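Local coordinates for protein yesU (Bacillus subtilis, PDB 1OQ1), which is of unknown function but has a galectin-like beta-sandwich fold, consistent with a possible role in carbohydrate binding, at residues D61-Q74 against P154-D168. Numbering follows the deposited sequence.
Sequences DGIIVTWDFSPIEQ and PDDADSPYRMKLIKD
Strands 63-73 and 161-168 are antiparallel neighbours inside one of the chain's two sheets, and hydrogen-bonded pairs from Ile63-Lys167 to Phe69-Tyr161 alternate with non-hydrogen-bonded ones such as Thr66-Lys164. On the face turned to the other sheet, Trp67 and Met163, a selenomethionine, cross at about a right angle. With CG between backbone N and carbonyl carbon (chi1 72°) and the ring turned by chi2, the indole presents one face to Met163 CB, 3.6 Å from the centroid of the six-membered ring, a CH-pi contact. The bent, flexible and polarisable selenomethionine chain carries SE to 4.0 Å from Phe69 CB, in oblique Met-aromatic contact with both rings. Trp67 NE1 donates a hydrogen bond to Tyr119 OH of strand 112-122 in the opposing sheet, and Tyr119 meets Phe69 edge-to-face, joining the layers of this galectin-like, concanavalin-clan sandwich. Beta-branched Ile64 and Thr66 suit the extended backbone of the other face, where Thr66 CG2 lies 3.8 Å from aliphatic Lys164 CG. Farther along, Asp68 and Arg162 run side by side; OD1 meets NE at the guanidinium edge, a salt bridge whose hydrogen bond is weak (2.9 Å, 130°), and a water links OD2 to NH2. Gly62 and Ile63 both face Lys167 in a G1 beta bulge, whose first position, Gly62, has the positive phi (71°) glycine adopts easily. Lys167 bends back so that NZ reaches Asp61 OD1 at 2.8 Å from above the carboxylate plane, while Gly62 N binds the same oxygen from the opposite face. A second water bridges Pro71 O and Ser159 OG, and Pro154 CB lies 3.4 Å from Ile72 O.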
ATOM      1  N   ASP A  61      10.106  -5.475  10.580  1.00  8.26           N
ATOM      2  CA  ASP A  61      10.267  -6.296   9.392  1.00  8.03           C
ATOM      3  C   ASP A  61       9.653  -7.640   9.792  1.00  8.56           C
ATOM      4  O   ASP A  61       9.398  -7.871  10.975  1.00  9.19           O
ATOM      5  CB  ASP A  61      11.754  -6.466   9.082  1.00  7.98           C
ATOM      6  CG  ASP A  61      12.009  -6.978   7.679  1.00  9.50           C
ATOM      7  OD1 ASP A  61      11.043  -7.369   6.984  1.00  9.27           O
ATOM      8  OD2 ASP A  61      13.191  -6.990   7.278  1.00  8.01           O
ATOM      9  N   GLY A  62       9.416  -8.519   8.824  1.00  8.16           N
ATOM     10  CA  GLY A  62       8.854  -9.825   9.133  1.00  7.58           C
ATOM     11  C   GLY A  62       7.403  -9.750   9.563  1.00  6.98           C
ATOM     12  O   GLY A  62       7.047 -10.140  10.677  1.00  6.60           O
ATOM     13  N   ILE A  63       6.556  -9.270   8.662  1.00  5.53           N
ATOM     14  CA  ILE A  63       5.142  -9.111   8.964  1.00  5.15           C
ATOM     15  C   ILE A  63       4.238  -9.531   7.817  1.00  5.18           C
ATOM     16  O   ILE A  63       4.674  -9.650   6.675  1.00  6.58           O
ATOM     17  CB  ILE A  63       4.819  -7.634   9.279  1.00  4.74           C
ATOM     18  CG1 ILE A  63       5.298  -6.749   8.120  1.00  6.35           C
ATOM     19  CG2 ILE A  63       5.476  -7.217  10.596  1.00  5.13           C
ATOM     20  CD1 ILE A  63       4.867  -5.287   8.209  1.00  6.98           C
ATOM     21  N   ILE A  64       2.971  -9.756   8.143  1.00  5.38           N
ATOM     22  CA  ILE A  64       1.962 -10.102   7.153  1.00  4.89           C
ATOM     23  C   ILE A  64       0.894  -9.024   7.311  1.00  5.92           C
ATOM     24  O   ILE A  64       0.322  -8.857   8.389  1.00  5.07           O
ATOM     25  CB  ILE A  64       1.373 -11.501   7.401  1.00  7.18           C
ATOM     26  CG1 ILE A  64       2.473 -12.559   7.225  1.00  7.56           C
ATOM     27  CG2 ILE A  64       0.228 -11.764   6.425  1.00  6.49           C
ATOM     28  CD1 ILE A  64       2.000 -13.986   7.410  1.00  6.26           C
ATOM     29  N   VAL A  65       0.660  -8.281   6.231  1.00  4.96           N
ATOM     30  CA  VAL A  65      -0.296  -7.175   6.221  1.00  4.93           C
ATOM     31  C   VAL A  65      -1.562  -7.557   5.470  1.00  4.62           C
ATOM     32  O   VAL A  65      -1.499  -8.014   4.330  1.00  4.36           O
ATOM     33  CB  VAL A  65       0.332  -5.926   5.547  1.00  6.01           C
ATOM     34  CG1 VAL A  65      -0.632  -4.747   5.617  1.00  6.28           C
ATOM     35  CG2 VAL A  65       1.652  -5.578   6.220  1.00  6.82           C
ATOM     36  N   THR A  66      -2.708  -7.357   6.112  1.00  4.00           N
ATOM     37  CA  THR A  66      -3.986  -7.691   5.504  1.00  4.66           C
ATOM     38  C   THR A  66      -5.002  -6.558   5.618  1.00  5.50           C
ATOM     39  O   THR A  66      -4.953  -5.742   6.546  1.00  4.70           O
ATOM     40  CB  THR A  66      -4.601  -8.953   6.156  1.00  5.20           C
ATOM     41  OG1 THR A  66      -4.704  -8.759   7.574  1.00  5.65           O
ATOM     42  CG2 THR A  66      -3.738 -10.179   5.870  1.00  6.45           C
ATOM     43  N   TRP A  67      -5.914  -6.511   4.655  1.00  5.04           N
ATOM     44  CA  TRP A  67      -6.975  -5.517   4.652  1.00  5.26           C
ATOM     45  C   TRP A  67      -8.037  -5.884   3.621  1.00  6.42           C
ATOM     46  O   TRP A  67      -7.766  -6.636   2.680  1.00  4.85           O
ATOM     47  CB  TRP A  67      -6.410  -4.107   4.376  1.00  6.01           C
ATOM     48  CG  TRP A  67      -5.946  -3.820   2.961  1.00  5.54           C
ATOM     49  CD1 TRP A  67      -6.632  -3.135   1.993  1.00  6.01           C
ATOM     50  CD2 TRP A  67      -4.674  -4.157   2.386  1.00  4.85           C
ATOM     51  NE1 TRP A  67      -5.861  -3.018   0.854  1.00  5.90           N
ATOM     52  CE2 TRP A  67      -4.656  -3.638   1.071  1.00  6.46           C
ATOM     53  CE3 TRP A  67      -3.546  -4.846   2.856  1.00  5.69           C
ATOM     54  CZ2 TRP A  67      -3.550  -3.786   0.219  1.00  6.34           C
ATOM     55  CZ3 TRP A  67      -2.446  -4.995   2.008  1.00  6.78           C
ATOM     56  CH2 TRP A  67      -2.460  -4.465   0.704  1.00  5.57           C
ATOM     57  N   ASP A  68      -9.254  -5.391   3.841  1.00  5.43           N
ATOM     58  CA  ASP A  68     -10.370  -5.616   2.927  1.00  6.58           C
ATOM     59  C   ASP A  68     -10.415  -4.408   1.998  1.00  6.10           C
ATOM     60  O   ASP A  68     -10.324  -3.269   2.458  1.00  7.10           O
ATOM     61  CB  ASP A  68     -11.680  -5.733   3.703  1.00  7.54           C
ATOM     62  CG  ASP A  68     -11.928  -7.138   4.227  1.00 11.16           C
ATOM     63  OD1 ASP A  68     -10.968  -7.929   4.316  1.00 12.61           O
ATOM     64  OD2 ASP A  68     -13.090  -7.451   4.557  1.00 14.25           O
ATOM     65  N   PHE A  69     -10.557  -4.663   0.699  1.00  5.80           N
ATOM     66  CA  PHE A  69     -10.570  -3.614  -0.321  1.00  4.95           C
ATOM     67  C   PHE A  69     -11.776  -3.708  -1.250  1.00  4.83           C
ATOM     68  O   PHE A  69     -12.103  -4.787  -1.741  1.00  5.57           O
ATOM     69  CB  PHE A  69      -9.293  -3.721  -1.166  1.00  5.09           C
ATOM     70  CG  PHE A  69      -9.261  -2.796  -2.353  1.00  5.08           C
ATOM     71  CD1 PHE A  69      -9.070  -1.427  -2.184  1.00  5.46           C
ATOM     72  CD2 PHE A  69      -9.399  -3.301  -3.644  1.00  6.03           C
ATOM     73  CE1 PHE A  69      -9.016  -0.576  -3.287  1.00  6.53           C
ATOM     74  CE2 PHE A  69      -9.345  -2.458  -4.755  1.00  7.19           C
ATOM     75  CZ  PHE A  69      -9.153  -1.092  -4.574  1.00  6.90           C
ATOM     76  N   SER A  70     -12.420  -2.572  -1.503  1.00  5.09           N
ATOM     77  CA  SER A  70     -13.581  -2.522  -2.393  1.00  5.96           C
ATOM     78  C   SER A  70     -13.445  -1.373  -3.392  1.00  6.19           C
ATOM     79  O   SER A  70     -13.482  -0.203  -3.004  1.00  6.41           O
ATOM     80  CB  SER A  70     -14.866  -2.307  -1.592  1.00  6.29           C
ATOM     81  OG  SER A  70     -15.043  -3.306  -0.612  1.00  6.78           O
ATOM     82  N   PRO A  71     -13.260  -1.687  -4.687  1.00  8.39           N
ATOM     83  CA  PRO A  71     -13.134  -0.629  -5.695  1.00  8.59           C
ATOM     84  C   PRO A  71     -14.553  -0.156  -6.006  1.00  9.02           C
ATOM     85  O   PRO A  71     -15.383  -0.940  -6.464  1.00  9.11           O
ATOM     86  CB  PRO A  71     -12.477  -1.351  -6.866  1.00  8.96           C
ATOM     87  CG  PRO A  71     -13.070  -2.723  -6.770  1.00  8.79           C
ATOM     88  CD  PRO A  71     -13.031  -3.016  -5.283  1.00  7.28           C
ATOM     89  N   ILE A  72     -14.827   1.121  -5.758  1.00  8.01           N
ATOM     90  CA  ILE A  72     -16.166   1.664  -5.961  1.00  8.17           C
ATOM     91  C   ILE A  72     -16.360   2.444  -7.253  1.00  9.19           C
ATOM     92  O   ILE A  72     -17.401   2.318  -7.901  1.00  9.61           O
ATOM     93  CB  ILE A  72     -16.557   2.579  -4.778  1.00  9.31           C
ATOM     94  CG1 ILE A  72     -16.434   1.801  -3.466  1.00  8.74           C
ATOM     95  CG2 ILE A  72     -17.985   3.104  -4.959  1.00 10.45           C
ATOM     96  CD1 ILE A  72     -17.261   0.523  -3.422  1.00  8.54           C
ATOM     97  N   GLU A  73     -15.365   3.241  -7.629  1.00 11.27           N
ATOM     98  CA  GLU A  73     -15.468   4.051  -8.838  1.00 12.52           C
ATOM     99  C   GLU A  73     -14.108   4.312  -9.482  1.00 12.20           C
ATOM    100  O   GLU A  73     -13.131   4.605  -8.794  1.00 11.20           O
ATOM    101  CB  GLU A  73     -16.137   5.380  -8.477  1.00 18.26           C
ATOM    102  CG  GLU A  73     -16.809   6.109  -9.619  1.00 24.08           C
ATOM    103  CD  GLU A  73     -17.573   7.332  -9.135  1.00 28.22           C
ATOM    104  OE1 GLU A  73     -16.929   8.304  -8.688  1.00 29.25           O
ATOM    105  OE2 GLU A  73     -18.820   7.317  -9.190  1.00 31.67           O
ATOM    106  N   GLN A  74     -14.051   4.195 -10.808  1.00 11.68           N
ATOM    107  CA  GLN A  74     -12.821   4.447 -11.563  1.00 12.44           C
ATOM    108  C   GLN A  74     -13.168   5.564 -12.553  1.00 12.54           C
ATOM    109  O   GLN A  74     -14.331   5.956 -12.649  1.00 13.05           O
ATOM    110  CB  GLN A  74     -12.389   3.181 -12.317  1.00 13.06           C
ATOM    111  CG  GLN A  74     -13.317   2.786 -13.457  1.00 13.22           C
ATOM    112  CD  GLN A  74     -12.890   1.509 -14.164  1.00 15.23           C
ATOM    113  OE1 GLN A  74     -13.221   1.296 -15.331  1.00 15.76           O
ATOM    114  NE2 GLN A  74     -12.166   0.646 -13.459  1.00 13.81           N
ATOM    115  N   PRO A 154     -15.394  -1.864 -11.223  1.00  7.66           N
ATOM    116  CA  PRO A 154     -16.459  -1.774 -10.218  1.00  8.50           C
ATOM    117  C   PRO A 154     -17.795  -2.402 -10.586  1.00  7.75           C
ATOM    118  O   PRO A 154     -18.459  -2.982  -9.728  1.00  8.52           O
ATOM    119  CB  PRO A 154     -16.574  -0.272  -9.966  1.00  7.95           C
ATOM    120  CG  PRO A 154     -15.177   0.208 -10.212  1.00  8.05           C
ATOM    121  CD  PRO A 154     -14.789  -0.543 -11.463  1.00  6.31           C
ATOM    122  N   ASP A 155     -18.189  -2.295 -11.852  1.00  8.66           N
ATOM    123  CA  ASP A 155     -19.467  -2.851 -12.288  1.00  8.97           C
ATOM    124  C   ASP A 155     -19.640  -4.346 -12.022  1.00  9.95           C
ATOM    125  O   ASP A 155     -20.749  -4.801 -11.732  1.00  9.66           O
ATOM    126  CB  ASP A 155     -19.711  -2.541 -13.778  1.00 10.84           C
ATOM    127  CG  ASP A 155     -18.602  -3.048 -14.690  1.00 14.12           C
ATOM    128  OD1 ASP A 155     -17.561  -3.524 -14.187  1.00 13.89           O
ATOM    129  OD2 ASP A 155     -18.771  -2.958 -15.926  1.00 14.99           O
ATOM    130  N   ASP A 156     -18.551  -5.106 -12.101  1.00  7.84           N
ATOM    131  CA  ASP A 156     -18.614  -6.550 -11.875  1.00  7.77           C
ATOM    132  C   ASP A 156     -18.052  -7.005 -10.532  1.00  7.65           C
ATOM    133  O   ASP A 156     -17.907  -8.205 -10.305  1.00  6.88           O
ATOM    134  CB  ASP A 156     -17.856  -7.307 -12.971  1.00  9.68           C
ATOM    135  CG  ASP A 156     -18.473  -7.144 -14.343  1.00 12.61           C
ATOM    136  OD1 ASP A 156     -19.691  -6.885 -14.440  1.00 13.45           O
ATOM    137  OD2 ASP A 156     -17.728  -7.300 -15.334  1.00 14.83           O
ATOM    138  N   ALA A 157     -17.739  -6.066  -9.645  1.00  6.49           N
ATOM    139  CA  ALA A 157     -17.167  -6.414  -8.348  1.00  7.07           C
ATOM    140  C   ALA A 157     -18.077  -7.199  -7.405  1.00  7.62           C
ATOM    141  O   ALA A 157     -19.297  -7.053  -7.427  1.00  9.56           O
ATOM    142  CB  ALA A 157     -16.688  -5.145  -7.637  1.00  7.65           C
ATOM    143  N   ASP A 158     -17.454  -8.047  -6.593  1.00  7.19           N
ATOM    144  CA  ASP A 158     -18.135  -8.828  -5.563  1.00  8.48           C
ATOM    145  C   ASP A 158     -17.285  -8.532  -4.331  1.00  8.71           C
ATOM    146  O   ASP A 158     -16.626  -9.410  -3.771  1.00  9.12           O
ATOM    147  CB  ASP A 158     -18.114 -10.325  -5.883  1.00 10.13           C
ATOM    148  CG  ASP A 158     -18.759 -11.161  -4.788  1.00 13.05           C
ATOM    149  OD1 ASP A 158     -19.637 -10.632  -4.073  1.00 11.97           O
ATOM    150  OD2 ASP A 158     -18.396 -12.346  -4.644  1.00 13.25           O
ATOM    151  N   SER A 159     -17.294  -7.259  -3.944  1.00  9.22           N
ATOM    152  CA  SER A 159     -16.515  -6.754  -2.818  1.00  8.36           C
ATOM    153  C   SER A 159     -17.020  -7.172  -1.442  1.00  8.41           C
ATOM    154  O   SER A 159     -18.198  -7.476  -1.266  1.00  8.76           O
ATOM    155  CB  SER A 159     -16.458  -5.222  -2.892  1.00 10.45           C
ATOM    156  OG  SER A 159     -15.867  -4.796  -4.111  1.00  9.77           O
ATOM    157  N   PRO A 160     -16.128  -7.167  -0.440  1.00  7.43           N
ATOM    158  CA  PRO A 160     -14.717  -6.788  -0.576  1.00  6.80           C
ATOM    159  C   PRO A 160     -13.779  -7.930  -0.967  1.00  5.96           C
ATOM    160  O   PRO A 160     -14.153  -9.105  -0.948  1.00  6.29           O
ATOM    161  CB  PRO A 160     -14.384  -6.238   0.803  1.00  9.52           C
ATOM    162  CG  PRO A 160     -15.160  -7.161   1.692  1.00 10.87           C
ATOM    163  CD  PRO A 160     -16.501  -7.280   0.983  1.00  9.11           C
ATOM    164  N   TYR A 161     -12.548  -7.565  -1.312  1.00  5.76           N
ATOM    165  CA  TYR A 161     -11.517  -8.529  -1.681  1.00  4.78           C
ATOM    166  C   TYR A 161     -10.501  -8.601  -0.535  1.00  5.45           C
ATOM    167  O   TYR A 161     -10.189  -7.587   0.086  1.00  5.79           O
ATOM    168  CB  TYR A 161     -10.852  -8.090  -2.991  1.00  3.99           C
ATOM    169  CG  TYR A 161     -11.788  -8.176  -4.176  1.00  5.61           C
ATOM    170  CD1 TYR A 161     -11.875  -9.343  -4.935  1.00  5.79           C
ATOM    171  CD2 TYR A 161     -12.653  -7.123  -4.483  1.00  5.06           C
ATOM    172  CE1 TYR A 161     -12.805  -9.465  -5.971  1.00  6.12           C
ATOM    173  CE2 TYR A 161     -13.592  -7.236  -5.521  1.00  6.67           C
ATOM    174  CZ  TYR A 161     -13.663  -8.411  -6.253  1.00  6.16           C
ATOM    175  OH  TYR A 161     -14.623  -8.564  -7.231  1.00  6.94           O
ATOM    176  N   ARG A 162     -10.008  -9.807  -0.250  1.00  5.32           N
ATOM    177  CA  ARG A 162      -9.046 -10.027   0.836  1.00  5.02           C
ATOM    178  C   ARG A 162      -7.606  -9.884   0.349  1.00  4.17           C
ATOM    179  O   ARG A 162      -7.100 -10.732  -0.383  1.00  5.53           O
ATOM    180  CB  ARG A 162      -9.265 -11.418   1.444  1.00  6.99           C
ATOM    181  CG  ARG A 162     -10.459 -11.508   2.403  1.00  9.52           C
ATOM    182  CD  ARG A 162     -10.117 -10.849   3.736  1.00 10.40           C
ATOM    183  NE  ARG A 162     -11.234 -10.789   4.678  1.00 13.11           N
ATOM    184  CZ  ARG A 162     -11.720 -11.824   5.361  1.00 13.35           C
ATOM    185  NH1 ARG A 162     -11.199 -13.035   5.218  1.00 13.22           N
ATOM    186  NH2 ARG A 162     -12.727 -11.636   6.208  1.00 14.73           N
HETATM  187  N   MSE A 163      -6.965  -8.793   0.752  1.00  4.75           N
HETATM  188  CA  MSE A 163      -5.591  -8.494   0.347  1.00  4.79           C
HETATM  189  C   MSE A 163      -4.610  -8.960   1.418  1.00  3.99           C
HETATM  190  O   MSE A 163      -4.844  -8.745   2.603  1.00  5.59           O
HETATM  191  CB  MSE A 163      -5.449  -6.988   0.145  1.00  5.73           C
HETATM  192  CG  MSE A 163      -6.703  -6.338  -0.411  1.00  9.46           C
HETATM  193 SE   MSE A 163      -7.096  -6.827  -2.240  0.85 13.38          SE
HETATM  194  CE  MSE A 163      -7.890  -8.554  -2.065  1.00 22.59           C
ATOM    195  N   LYS A 164      -3.511  -9.586   1.002  1.00  5.07           N
ATOM    196  CA  LYS A 164      -2.511 -10.072   1.954  1.00  4.85           C
ATOM    197  C   LYS A 164      -1.107  -9.869   1.405  1.00  5.50           C
ATOM    198  O   LYS A 164      -0.796 -10.290   0.293  1.00  4.92           O
ATOM    199  CB  LYS A 164      -2.732 -11.558   2.267  1.00  6.81           C
ATOM    200  CG  LYS A 164      -1.739 -12.112   3.294  1.00  7.94           C
ATOM    201  CD  LYS A 164      -2.000 -13.575   3.647  1.00 11.49           C
ATOM    202  CE  LYS A 164      -3.277 -13.742   4.458  1.00 13.84           C
ATOM    203  NZ  LYS A 164      -3.496 -15.163   4.872  1.00 14.01           N
ATOM    204  N   LEU A 165      -0.268  -9.224   2.204  1.00  4.35           N
ATOM    205  CA  LEU A 165       1.101  -8.915   1.827  1.00  6.46           C
ATOM    206  C   LEU A 165       2.098  -9.439   2.856  1.00  5.03           C
ATOM    207  O   LEU A 165       1.931  -9.203   4.051  1.00  7.21           O
ATOM    208  CB  LEU A 165       1.255  -7.395   1.715  1.00  5.90           C
ATOM    209  CG  LEU A 165       2.642  -6.861   1.355  1.00  7.46           C
ATOM    210  CD1 LEU A 165       2.915  -7.128  -0.115  1.00  9.27           C
ATOM    211  CD2 LEU A 165       2.708  -5.368   1.638  1.00 10.13           C
ATOM    212  N   ILE A 166       3.127 -10.145   2.395  1.00  5.67           N
ATOM    213  CA  ILE A 166       4.166 -10.657   3.286  1.00  6.03           C
ATOM    214  C   ILE A 166       5.452  -9.871   3.043  1.00  6.01           C
ATOM    215  O   ILE A 166       5.855  -9.676   1.898  1.00  6.79           O
ATOM    216  CB  ILE A 166       4.484 -12.154   3.026  1.00  4.79           C
ATOM    217  CG1 ILE A 166       3.240 -13.010   3.277  1.00  7.59           C
ATOM    218  CG2 ILE A 166       5.630 -12.613   3.939  1.00  7.23           C
ATOM    219  CD1 ILE A 166       3.433 -14.461   2.886  1.00  7.10           C
ATOM    220  N   LYS A 167       6.084  -9.423   4.127  1.00  5.50           N
ATOM    221  CA  LYS A 167       7.342  -8.678   4.062  1.00  5.90           C
ATOM    222  C   LYS A 167       8.281  -9.288   5.096  1.00  6.13           C
ATOM    223  O   LYS A 167       8.046  -9.186   6.302  1.00  6.51           O
ATOM    224  CB  LYS A 167       7.106  -7.197   4.374  1.00  6.17           C
ATOM    225  CG  LYS A 167       8.381  -6.385   4.601  1.00  6.91           C
ATOM    226  CD  LYS A 167       9.222  -6.303   3.341  1.00  6.51           C
ATOM    227  CE  LYS A 167      10.472  -5.463   3.568  1.00  6.35           C
ATOM    228  NZ  LYS A 167      11.400  -6.081   4.555  1.00  6.08           N
ATOM    229  N   ASP A 168       9.346  -9.923   4.622  1.00  6.68           N
ATOM    230  CA  ASP A 168      10.293 -10.575   5.516  1.00  6.91           C
ATOM    231  C   ASP A 168      11.686 -10.414   4.931  1.00  5.96           C
ATOM    232  O   ASP A 168      12.128 -11.216   4.099  1.00  5.12           O
ATOM    233  CB  ASP A 168       9.917 -12.055   5.653  1.00  8.40           C
ATOM    234  CG  ASP A 168      10.802 -12.794   6.633  1.00 11.99           C
ATOM    235  OD1 ASP A 168      11.509 -12.128   7.417  1.00 12.44           O
ATOM    236  OD2 ASP A 168      10.778 -14.044   6.627  1.00 13.01           O
TER
HETATM  237  O   HOH W   1     -12.777  -8.546   6.924  1.00 17.42           O
HETATM  238  O   HOH W   2     -16.988  -2.633  -5.076  1.00 14.72           O